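Local coordinates for OTU domain-containing protein wMelOTU (Wolbachia pipientis wMel, PDB 6W9O) that removes ubiquitin as an OTU-family deubiquitinase, a cysteine protease that probably acts as a bacterial effector, at residues Asp40-Gly45 / Glu193-Arg198; Thr71-Arg76 / Asp116-Ser121; Lys140-Glu145 / Thr181-Asn186. All blocks are in the same frame, centred on the assembly; numbering follows the deposited sequence. Where two conformers were deposited one is given.

Interaction 1: Asp40-Gly45 / Glu193-Arg198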
loop_
_atom_site.group_PDB
_atom_site.type_symbol
_atom_site.label_atom_id
_atom_site.label_comp_id
_atom_site.label_asym_id
_atom_site.label_seq_id
_atom_site.Cartn_x
_atom_site.Cartn_y
_atom_site.Cartn_z
ATOM N N ASP A 40 -13.061 16.380 -2.698
ATOM C CA ASP A 40 -12.811 16.973 -4.002
ATOM C C ASP A 40 -11.369 17.415 -4.196
ATOM O O ASP A 40 -10.968 17.621 -5.350
ATOM C CB ASP A 40 -13.674 18.223 -4.166
ATOM C CG ASP A 40 -15.157 17.903 -4.324
ATOM O OD1 ASP A 40 -15.480 16.760 -4.692
ATOM O OD2 ASP A 40 -15.989 18.810 -4.095
ATOM N N ASN A 41 -10.601 17.563 -3.122
ATOM C CA ASN A 41 -9.176 17.873 -3.285
ATOM C C ASN A 41 -8.337 16.661 -3.625
ATOM O O ASN A 41 -7.176 16.833 -3.991
ATOM C CB ASN A 41 -8.589 18.579 -2.047
ATOM C CG ASN A 41 -8.831 17.817 -0.740
ATOM O OD1 ASN A 41 -9.973 17.504 -0.409
ATOM N ND2 ASN A 41 -7.768 17.529 0.020
ATOM N N PHE A 42 -8.892 15.437 -3.591
ATOM C CA PHE A 42 -8.096 14.256 -3.934
ATOM C C PHE A 42 -8.313 13.865 -5.383
ATOM O O PHE A 42 -9.310 14.252 -6.002
ATOM C CB PHE A 42 -8.436 13.045 -3.032
ATOM C CG PHE A 42 -7.853 13.182 -1.624
ATOM C CD1 PHE A 42 -6.677 12.497 -1.266
ATOM C CD2 PHE A 42 -8.502 14.000 -0.691
ATOM C CE1 PHE A 42 -6.134 12.644 0.016
ATOM C CE2 PHE A 42 -7.986 14.155 0.529
ATOM C CZ PHE A 42 -6.815 13.471 0.922
ATOM N N TYR A 43 -7.316 13.206 -5.947
ATOM C CA TYR A 43 -7.410 12.782 -7.345
ATOM C C TYR A 43 -6.661 11.474 -7.472
ATOM O O TYR A 43 -5.823 11.140 -6.636
ATOM C CB TYR A 43 -6.820 13.838 -8.295
ATOM C CG TYR A 43 -5.339 14.105 -8.089
ATOM C CD1 TYR A 43 -4.393 13.502 -8.892
ATOM C CD2 TYR A 43 -4.894 15.003 -7.125
ATOM C CE1 TYR A 43 -3.045 13.743 -8.747
ATOM C CE2 TYR A 43 -3.539 15.232 -6.977
ATOM C CZ TYR A 43 -2.626 14.618 -7.771
ATOM O OH TYR A 43 -1.266 14.894 -7.553
ATOM N N VAL A 44 -7.001 10.715 -8.519
ATOM C CA VAL A 44 -6.310 9.470 -8.828
ATOM C C VAL A 44 -5.058 9.763 -9.669
ATOM O O VAL A 44 -5.154 10.283 -10.779
ATOM C CB VAL A 44 -7.257 8.483 -9.536
ATOM C CG1 VAL A 44 -6.509 7.182 -9.770
ATOM C CG2 VAL A 44 -8.500 8.266 -8.672
ATOM N N GLY A 45 -3.884 9.388 -9.141
ATOM C CA GLY A 45 -2.607 9.542 -9.817
ATOM C C GLY A 45 -2.334 8.361 -10.726
ATOM O O GLY A 45 -3.220 7.568 -11.052
ATOM N N GLU A 193 -3.700 2.404 -7.938
ATOM C CA GLU A 193 -3.169 3.735 -8.248
ATOM C C GLU A 193 -3.127 4.505 -6.952
ATOM O O GLU A 193 -3.881 4.221 -6.017
ATOM C CB GLU A 193 -4.111 4.479 -9.200
ATOM C CG GLU A 193 -4.137 3.964 -10.664
ATOM C CD GLU A 193 -5.554 4.056 -11.275
ATOM O OE1 GLU A 193 -6.498 3.503 -10.672
ATOM O OE2 GLU A 193 -5.738 4.682 -12.322
ATOM N N PRO A 194 -2.249 5.509 -6.829
ATOM C CA PRO A 194 -2.220 6.334 -5.621
ATOM C C PRO A 194 -3.408 7.302 -5.662
ATOM O O PRO A 194 -3.814 7.807 -6.708
ATOM C CB PRO A 194 -0.885 7.108 -5.754
ATOM C CG PRO A 194 -0.715 7.276 -7.226
ATOM C CD PRO A 194 -1.236 5.920 -7.833
ATOM N N LEU A 195 -3.965 7.610 -4.456
ATOM C CA LEU A 195 -4.955 8.686 -4.339
ATOM C C LEU A 195 -4.234 9.862 -3.689
ATOM O O LEU A 195 -3.815 9.752 -2.541
ATOM C CB LEU A 195 -6.127 8.225 -3.484
ATOM C CG LEU A 195 -7.228 9.278 -3.395
ATOM C CD1 LEU A 195 -8.042 9.220 -4.699
ATOM C CD2 LEU A 195 -8.152 9.035 -2.195
ATOM N N LEU A 196 -4.047 10.945 -4.454
ATOM C CA LEU A 196 -3.180 12.044 -4.003
ATOM C C LEU A 196 -4.022 13.275 -3.747
ATOM O O LEU A 196 -5.182 13.357 -4.124
ATOM C CB LEU A 196 -2.102 12.301 -5.059
ATOM C CG LEU A 196 -1.185 11.087 -5.348
ATOM C CD1 LEU A 196 -0.280 11.265 -6.565
ATOM C CD2 LEU A 196 -0.353 10.756 -4.102
ATOM N N ASP A 197 -3.410 14.279 -3.108
ATOM C CA ASP A 197 -4.119 15.481 -2.647
ATOM C C ASP A 197 -3.580 16.669 -3.415
ATOM O O ASP A 197 -2.371 16.960 -3.347
ATOM C CB ASP A 197 -3.835 15.616 -1.151
ATOM C CG ASP A 197 -4.558 16.750 -0.489
ATOM O OD1 ASP A 197 -4.545 16.725 0.758
ATOM O OD2 ASP A 197 -5.118 17.645 -1.152
ATOM N N ARG A 198 -4.456 17.385 -4.131
ATOM C CA ARG A 198 -3.989 18.559 -4.870
ATOM C C ARG A 198 -3.300 19.575 -3.951
ATOM O O ARG A 198 -2.398 20.322 -4.387
ATOM C CB ARG A 198 -5.144 19.271 -5.593
ATOM C CG ARG A 198 -5.911 18.383 -6.580
ATOM C CD ARG A 198 -7.028 19.203 -7.266
ATOM N NE ARG A 198 -7.329 18.595 -8.558
ATOM C CZ ARG A 198 -8.197 17.600 -8.701
ATOM N NH1 ARG A 198 -8.831 17.124 -7.633
ATOM N NH2 ARG A 198 -8.420 17.068 -9.904
#

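Interaction 2: Thr71-Arg76 / Asp116-Ser121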
loop_
_atom_site.group_PDB
_atom_site.type_symbol
_atom_site.label_atom_id
_atom_site.label_comp_id
_atom_site.label_asym_id
_atom_site.label_seq_id
_atom_site.Cartn_x
_atom_site.Cartn_y
_atom_site.Cartn_z
ATOM N N THR A 71 11.990 4.076 -2.722
ATOM C CA THR A 71 11.668 3.533 -4.047
ATOM C C THR A 71 10.774 2.301 -3.932
ATOM O O THR A 71 10.664 1.665 -2.885
ATOM C CB THR A 71 12.929 3.129 -4.809
ATOM O OG1 THR A 71 13.564 2.052 -4.100
ATOM C CG2 THR A 71 13.897 4.317 -4.977
ATOM N N ALA A 72 10.137 1.966 -5.049
ATOM C CA ALA A 72 9.332 0.759 -5.074
ATOM C C ALA A 72 10.188 -0.476 -4.804
ATOM O O ALA A 72 9.731 -1.430 -4.125
ATOM C CB ALA A 72 8.608 0.667 -6.428
ATOM N N GLU A 73 11.422 -0.481 -5.304
ATOM C CA GLU A 73 12.330 -1.599 -5.025
ATOM C C GLU A 73 12.641 -1.694 -3.540
ATOM O O GLU A 73 12.724 -2.798 -2.985
ATOM C CB GLU A 73 13.619 -1.486 -5.852
ATOM C CG GLU A 73 14.594 -2.592 -5.555
ATOM C CD GLU A 73 15.878 -2.467 -6.347
ATOM O OE1 GLU A 73 16.578 -3.491 -6.489
ATOM O OE2 GLU A 73 16.194 -1.345 -6.821
ATOM N N LYS A 74 12.871 -0.545 -2.882
ATOM C CA LYS A 74 13.156 -0.584 -1.456
ATOM C C LYS A 74 11.954 -1.121 -0.680
ATOM O O LYS A 74 12.144 -1.868 0.279
ATOM C CB LYS A 74 13.520 0.833 -0.983
ATOM C CG LYS A 74 13.718 0.975 0.557
ATOM C CD LYS A 74 14.805 0.127 1.122
ATOM C CE LYS A 74 15.181 0.622 2.541
ATOM N NZ LYS A 74 16.260 -0.249 3.104
ATOM N N LEU A 75 10.722 -0.782 -1.104
ATOM C CA LEU A 75 9.538 -1.303 -0.422
ATOM C C LEU A 75 9.450 -2.827 -0.565
ATOM O O LEU A 75 9.140 -3.523 0.413
ATOM C CB LEU A 75 8.253 -0.645 -0.932
ATOM C CG LEU A 75 8.239 0.849 -0.617
ATOM C CD1 LEU A 75 7.037 1.425 -1.351
ATOM C CD2 LEU A 75 8.076 1.111 0.898
ATOM N N ARG A 76 9.785 -3.369 -1.752
ATOM C CA ARG A 76 9.856 -4.834 -1.883
ATOM C C ARG A 76 10.934 -5.390 -0.968
ATOM O O ARG A 76 10.734 -6.411 -0.305
ATOM C CB ARG A 76 10.142 -5.241 -3.339
ATOM C CG ARG A 76 8.961 -4.994 -4.287
ATOM C CD ARG A 76 9.368 -5.419 -5.698
ATOM N NE ARG A 76 8.243 -5.306 -6.650
ATOM C CZ ARG A 76 7.285 -6.232 -6.789
ATOM N NH1 ARG A 76 7.264 -7.351 -6.032
ATOM N NH2 ARG A 76 6.327 -6.022 -7.696
ATOM N N ASP A 116 10.763 -14.407 -4.358
ATOM C CA ASP A 116 9.698 -13.974 -5.260
ATOM C C ASP A 116 9.331 -12.512 -5.054
ATOM O O ASP A 116 8.961 -11.829 -6.028
ATOM C CB ASP A 116 8.456 -14.833 -5.050
ATOM C CG ASP A 116 7.486 -14.766 -6.264
ATOM O OD1 ASP A 116 7.960 -14.813 -7.440
ATOM O OD2 ASP A 116 6.256 -14.675 -6.037
ATOM N N ILE A 117 9.382 -11.999 -3.807
ATOM C CA ILE A 117 8.920 -10.654 -3.533
ATOM C C ILE A 117 9.791 -9.594 -4.203
ATOM O O ILE A 117 9.333 -8.474 -4.392
ATOM C CB ILE A 117 8.773 -10.443 -2.012
ATOM C CG1 ILE A 117 7.929 -9.181 -1.686
ATOM C CG2 ILE A 117 10.174 -10.281 -1.346
ATOM C CD1 ILE A 117 6.509 -9.251 -2.224
ATOM N N MET A 118 11.010 -9.948 -4.600
ATOM C CA MET A 118 11.867 -8.993 -5.284
ATOM C C MET A 118 11.621 -8.954 -6.781
ATOM O O MET A 118 12.222 -8.123 -7.461
ATOM C CB MET A 118 13.340 -9.308 -5.023
ATOM C CG MET A 118 13.696 -9.187 -3.514
ATOM S SD MET A 118 13.227 -7.635 -2.743
ATOM C CE MET A 118 14.107 -6.409 -3.743
ATOM N N ARG A 119 10.749 -9.814 -7.310
ATOM C CA ARG A 119 10.485 -9.857 -8.748
ATOM C C ARG A 119 9.323 -8.933 -9.075
ATOM O O ARG A 119 8.295 -8.972 -8.391
ATOM C CB ARG A 119 10.106 -11.284 -9.168
ATOM C CG ARG A 119 11.204 -12.307 -8.888
ATOM C CD ARG A 119 10.762 -13.705 -9.324
ATOM N NE ARG A 119 11.811 -14.693 -9.091
ATOM C CZ ARG A 119 11.695 -15.748 -8.297
ATOM N NH1 ARG A 119 10.553 -16.017 -7.664
ATOM N NH2 ARG A 119 12.733 -16.565 -8.154
ATOM N N ASN A 120 9.474 -8.100 -10.119
ATOM C CA ASN A 120 8.353 -7.233 -10.484
ATOM C C ASN A 120 7.121 -8.045 -10.874
ATOM O O ASN A 120 6.003 -7.524 -10.761
ATOM C CB ASN A 120 8.742 -6.335 -11.650
ATOM C CG ASN A 120 9.654 -5.188 -11.207
ATOM O OD1 ASN A 120 9.590 -4.724 -10.074
ATOM N ND2 ASN A 120 10.497 -4.734 -12.111
ATOM N N SER A 121 7.324 -9.303 -11.263
ATOM C CA SER A 121 6.217 -10.186 -11.627
ATOM C C SER A 121 5.302 -10.497 -10.447
ATOM O O SER A 121 4.137 -10.863 -10.676
ATOM C CB SER A 121 6.715 -11.499 -12.238
ATOM O OG SER A 121 7.657 -12.152 -11.386
#

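Interaction 3: Lys140-Glu145 / Thr181-Asn186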
loop_
_atom_site.group_PDB
_atom_site.type_symbol
_atom_site.label_atom_id
_atom_site.label_comp_id
_atom_site.label_asym_id
_atom_site.label_seq_id
_atom_site.Cartn_x
_atom_site.Cartn_y
_atom_site.Cartn_z
ATOM N N LYS A 140 -1.115 4.098 8.455
ATOM C CA LYS A 140 -2.314 3.280 8.165
ATOM C C LYS A 140 -2.528 3.368 6.671
ATOM O O LYS A 140 -2.305 4.420 6.079
ATOM C CB LYS A 140 -3.549 3.866 8.845
ATOM C CG LYS A 140 -3.482 3.814 10.341
ATOM C CD LYS A 140 -4.332 4.928 10.952
ATOM C CE LYS A 140 -3.443 6.180 11.097
ATOM N NZ LYS A 140 -4.013 7.276 11.953
ATOM N N LEU A 141 -2.956 2.266 6.038
ATOM C CA LEU A 141 -3.157 2.245 4.594
ATOM C C LEU A 141 -4.664 2.183 4.322
ATOM O O LEU A 141 -5.345 1.211 4.721
ATOM C CB LEU A 141 -2.497 0.992 4.033
ATOM C CG LEU A 141 -2.860 0.684 2.595
ATOM C CD1 LEU A 141 -2.482 1.796 1.622
ATOM C CD2 LEU A 141 -2.103 -0.619 2.163
ATOM N N HIS A 142 -5.199 3.183 3.632
ATOM C CA HIS A 142 -6.595 3.238 3.223
ATOM C C HIS A 142 -6.672 2.806 1.768
ATOM O O HIS A 142 -5.953 3.343 0.904
ATOM C CB HIS A 142 -7.040 4.705 3.327
ATOM C CG HIS A 142 -8.383 4.994 2.725
ATOM N ND1 HIS A 142 -8.602 6.166 2.022
ATOM C CD2 HIS A 142 -9.533 4.266 2.648
ATOM C CE1 HIS A 142 -9.866 6.179 1.610
ATOM N NE2 HIS A 142 -10.439 5.024 1.953
ATOM N N VAL A 143 -7.477 1.767 1.498
ATOM C CA VAL A 143 -7.699 1.280 0.138
ATOM C C VAL A 143 -9.149 1.557 -0.199
ATOM O O VAL A 143 -10.049 1.150 0.555
ATOM C CB VAL A 143 -7.392 -0.222 0.024
ATOM C CG1 VAL A 143 -7.528 -0.617 -1.456
ATOM C CG2 VAL A 143 -5.991 -0.559 0.555
ATOM N N ILE A 144 -9.394 2.226 -1.321
ATOM C CA ILE A 144 -10.755 2.348 -1.847
ATOM C C ILE A 144 -10.924 1.220 -2.859
ATOM O O ILE A 144 -10.186 1.193 -3.853
ATOM C CB ILE A 144 -10.946 3.698 -2.540
ATOM C CG1 ILE A 144 -10.716 4.853 -1.549
ATOM C CG2 ILE A 144 -12.378 3.789 -3.042
ATOM C CD1 ILE A 144 -10.956 6.296 -2.174
ATOM N N GLU A 145 -11.826 0.277 -2.576
ATOM C CA GLU A 145 -12.034 -0.881 -3.452
ATOM C C GLU A 145 -13.330 -0.683 -4.190
ATOM O O GLU A 145 -14.369 -0.451 -3.572
ATOM C CB GLU A 145 -12.194 -2.141 -2.606
ATOM C CG GLU A 145 -10.994 -2.560 -1.849
ATOM C CD GLU A 145 -11.102 -4.000 -1.318
ATOM O OE1 GLU A 145 -11.999 -4.744 -1.766
ATOM O OE2 GLU A 145 -10.249 -4.385 -0.476
ATOM N N THR A 181 -2.089 8.534 7.475
ATOM C CA THR A 181 -2.827 7.582 6.626
ATOM C C THR A 181 -2.347 7.803 5.198
ATOM O O THR A 181 -2.347 8.945 4.716
ATOM C CB THR A 181 -4.326 7.870 6.697
ATOM O OG1 THR A 181 -4.813 7.589 8.019
ATOM C CG2 THR A 181 -5.126 6.965 5.735
ATOM N N VAL A 182 -1.983 6.711 4.492
ATOM C CA VAL A 182 -1.694 6.776 3.073
ATOM C C VAL A 182 -2.896 6.186 2.333
ATOM O O VAL A 182 -3.717 5.446 2.905
ATOM C CB VAL A 182 -0.386 6.054 2.714
ATOM C CG1 VAL A 182 0.815 6.804 3.378
ATOM C CG2 VAL A 182 -0.405 4.664 3.213
ATOM N N HIS A 183 -3.061 6.559 1.055
ATOM C CA HIS A 183 -4.309 6.275 0.329
ATOM C C HIS A 183 -4.026 5.732 -1.056
ATOM O O HIS A 183 -3.265 6.333 -1.811
ATOM C CB HIS A 183 -5.139 7.579 0.128
ATOM C CG HIS A 183 -5.440 8.293 1.406
ATOM N ND1 HIS A 183 -6.593 8.070 2.131
ATOM C CD2 HIS A 183 -4.756 9.278 2.048
ATOM C CE1 HIS A 183 -6.579 8.864 3.204
ATOM N NE2 HIS A 183 -5.484 9.614 3.163
ATOM N N ILE A 184 -4.702 4.619 -1.400
ATOM C CA ILE A 184 -4.592 4.070 -2.748
ATOM C C ILE A 184 -5.965 3.611 -3.184
ATOM O O ILE A 184 -6.870 3.402 -2.366
ATOM C CB ILE A 184 -3.559 2.921 -2.856
ATOM C CG1 ILE A 184 -4.093 1.696 -2.097
ATOM C CG2 ILE A 184 -2.181 3.361 -2.322
ATOM C CD1 ILE A 184 -3.076 0.524 -2.150
ATOM N N ILE A 185 -6.133 3.502 -4.487
ATOM C CA ILE A 185 -7.426 3.090 -5.051
ATOM C C ILE A 185 -7.240 1.815 -5.853
ATOM O O ILE A 185 -6.225 1.644 -6.539
ATOM C CB ILE A 185 -8.100 4.242 -5.823
ATOM C CG1 ILE A 185 -9.502 3.874 -6.338
ATOM C CG2 ILE A 185 -7.227 4.779 -6.918
ATOM C CD1 ILE A 185 -10.395 5.190 -6.533
ATOM N N ASN A 186 -8.172 0.886 -5.676
ATOM C CA ASN A 186 -8.099 -0.483 -6.246
ATOM C C ASN A 186 -9.274 -0.654 -7.203
ATOM O O ASN A 186 -10.402 -0.939 -6.781
ATOM C CB ASN A 186 -8.160 -1.450 -5.066
ATOM C CG ASN A 186 -8.155 -2.927 -5.452
ATOM O OD1 ASN A 186 -8.730 -3.753 -4.723
ATOM N ND2 ASN A 186 -7.547 -3.269 -6.581
HETATM O O HOH W 1 -7.370 -4.297 -2.100
#

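Interaction 1: Asp40-Gly45 / Glu193-Arg198
Residues 42-44 pair antiparallel with 193-197, adding a short outermost strand to one edge of the mixed sheet. The hydrogen-bonded pair is Y43 with L196: Y43 N donates to L196 O and L196 N to Y43 O, both at 2.8 Å. It is flanked by the non-hydrogen-bonded pairs F42-D197 and V44-L195. The ladder extends past both ends of strand 42-44, where R198 N donates to N41 O and G45 N to P194 O. G45, without a side chain, lets P194 CG lie 3.9 Å from its CA.

On the Y43 face, the phenol ring lies over its strand partner, with L196 CB 4.0 Å from the ring centroid, a CH-pi contact. Y43 CG sits between the backbone N and carbonyl carbon (chi1 62°), which swings the ring across L196. Beside it, R198 brings CG to 3.6 Å from Y43 CD2, and its guanidinium turns one face to Y43 CB. An aliphatic shaft with a polar end suits R198 to this solvent-exposed position. The opposite sheet face carries F42, V44, L195 and D197. There D197 CB lies over the F42 ring, 4.2 Å from its centroid, while F42 CD1 meets L195 CD2 at 3.9 Å. N41 ND2 donates to D197 OD2 at 2.9 Å from above the carboxylate plane, although the oxygen lies close to the plane of the N41 amide. D197 OD2 also accepts from N199 N, so two N-H groups steady the carboxylate.

Strand 181-188 continues the sheet beyond 191-197, and H183 meets the F42 ring edge-to-face. Helix 53-66 takes P194 and L196, whereas helix 203-209 packs on Y43, whose OH bonds S201 OG.

Interaction 2: Thr71-Arg76 / Asp116-Ser121
The guanidinium of R76 lies against the loop 116-121, with R119 O and N120 CA over one face and I117 O at its edge, near the plane. The edge partner makes the hydrogen bond: R76 NH1 donates to I117 O at 2.9 Å, from above the carbonyl plane. R119 O is nearly as near, 3.0 Å from R76 NH1, but its position over the face gives a poor angle and no hydrogen bond; its dipole may still help to offset the buried positive charge. A type I turn from D116 to R119 shapes the loop so that both carbonyls come to the arginine. N120 OD1 stands 3.7 Å from R76 NE, its amide turned 61° from the guanidinium plane. Arginine suits this place because its long chain, extended from CG to NE, reaches from the helix to the loop and lets NH1 meet two backbone oxygens, I117 O and R122 O, while NH2 bonds the hydroxyl of S52. The group is thus held from several directions.

M118 starts out pointing away from the helix, but bends at chi2 (-52°) and chi3 return its end to it. Its SD comes within 3.7 Å of R76 C, and CE lies 3.9 Å from E73 O. The flexible thioether can thus follow the helix surface.

The loop follows helix 105-116 and lies along helix 72-84, where I117 rests on C79 and R80. R76 also touches F55 of helix 53-66, and I117 reaches E129 of helix 126-137.

Interaction 3: Lys140-Glu145 / Thr181-Asn186
Strands 140-145 and 181-186 form the parallel pair inside the mixed sheet of the OTU fold, aligned K140 with T181 through E145 with N186. Five backbone bonds run between them in the staggered parallel pattern: V182 N to K140 O, H142 N to V182 O, I184 N to H142 O, I144 N to I184 O and N186 N to I144 O.

The distinctive side-chain contact is between two histidines. H142 ND1 and H183 ND1 are 2.8 Å apart and hydrogen-bonded, with either able to donate. The rings meet rim to rim with planes at 89°. H142 sets CG anti to its backbone N (chi1 170°), whereas H183 places CG beside its own (chi1 -56°); these settings bring the rings together, and rotation about CB-CG points each ND1 at the other. H142 NE2 bonds H157 ND1, linking the buried pair on to a third imidazole, each nitrogen contact probably constraining the next tautomer. On this same face, K140 NZ and T181 OG1 share D178 OD1.

The opposite face is aliphatic in its middle. L141 CD1 touches V182 CG2 at 3.9 Å and I184 CD1 at 4.0 Å, and V143 CG2 lies beside I184 CG1. Beta-branched V143, V182 and I184 suit an extended strand. N186, two residues short of the end of strand 181-188, keeps CB 3.8 Å from V143 CG1, while a water lies 3.0 Å from its OD1 and its ND2 bonds H191 O and G189 O.

Strand 155-161 borders 140-146, and 191-197 borders 181-188. Helix 53-66 covers V182 and I184, while Y176 packs against the H142 and H183 rings.

How the interactions relate
Interactions 1 and 3 belong to one sheet: strand 191-197 of the first lies beside 181-188 of the second, joined by backbone contacts such as E193 O to I185 N. Interaction 3 is the buried parallel centre, with aliphatic packing on one face and paired histidines on the other. Interaction 1 is an antiparallel edge, partly buried, mixing aromatic rings with amide, carboxylate and guanidinium groups. Interaction 2 stands apart, its centre 24 Å from that of interaction 1 and 19 Å from that of interaction 3. It joins a helix to a loop mainly through one arginine, with a methionine packed beside it, rather than a strand ladder. Helix 53-66 touches all three.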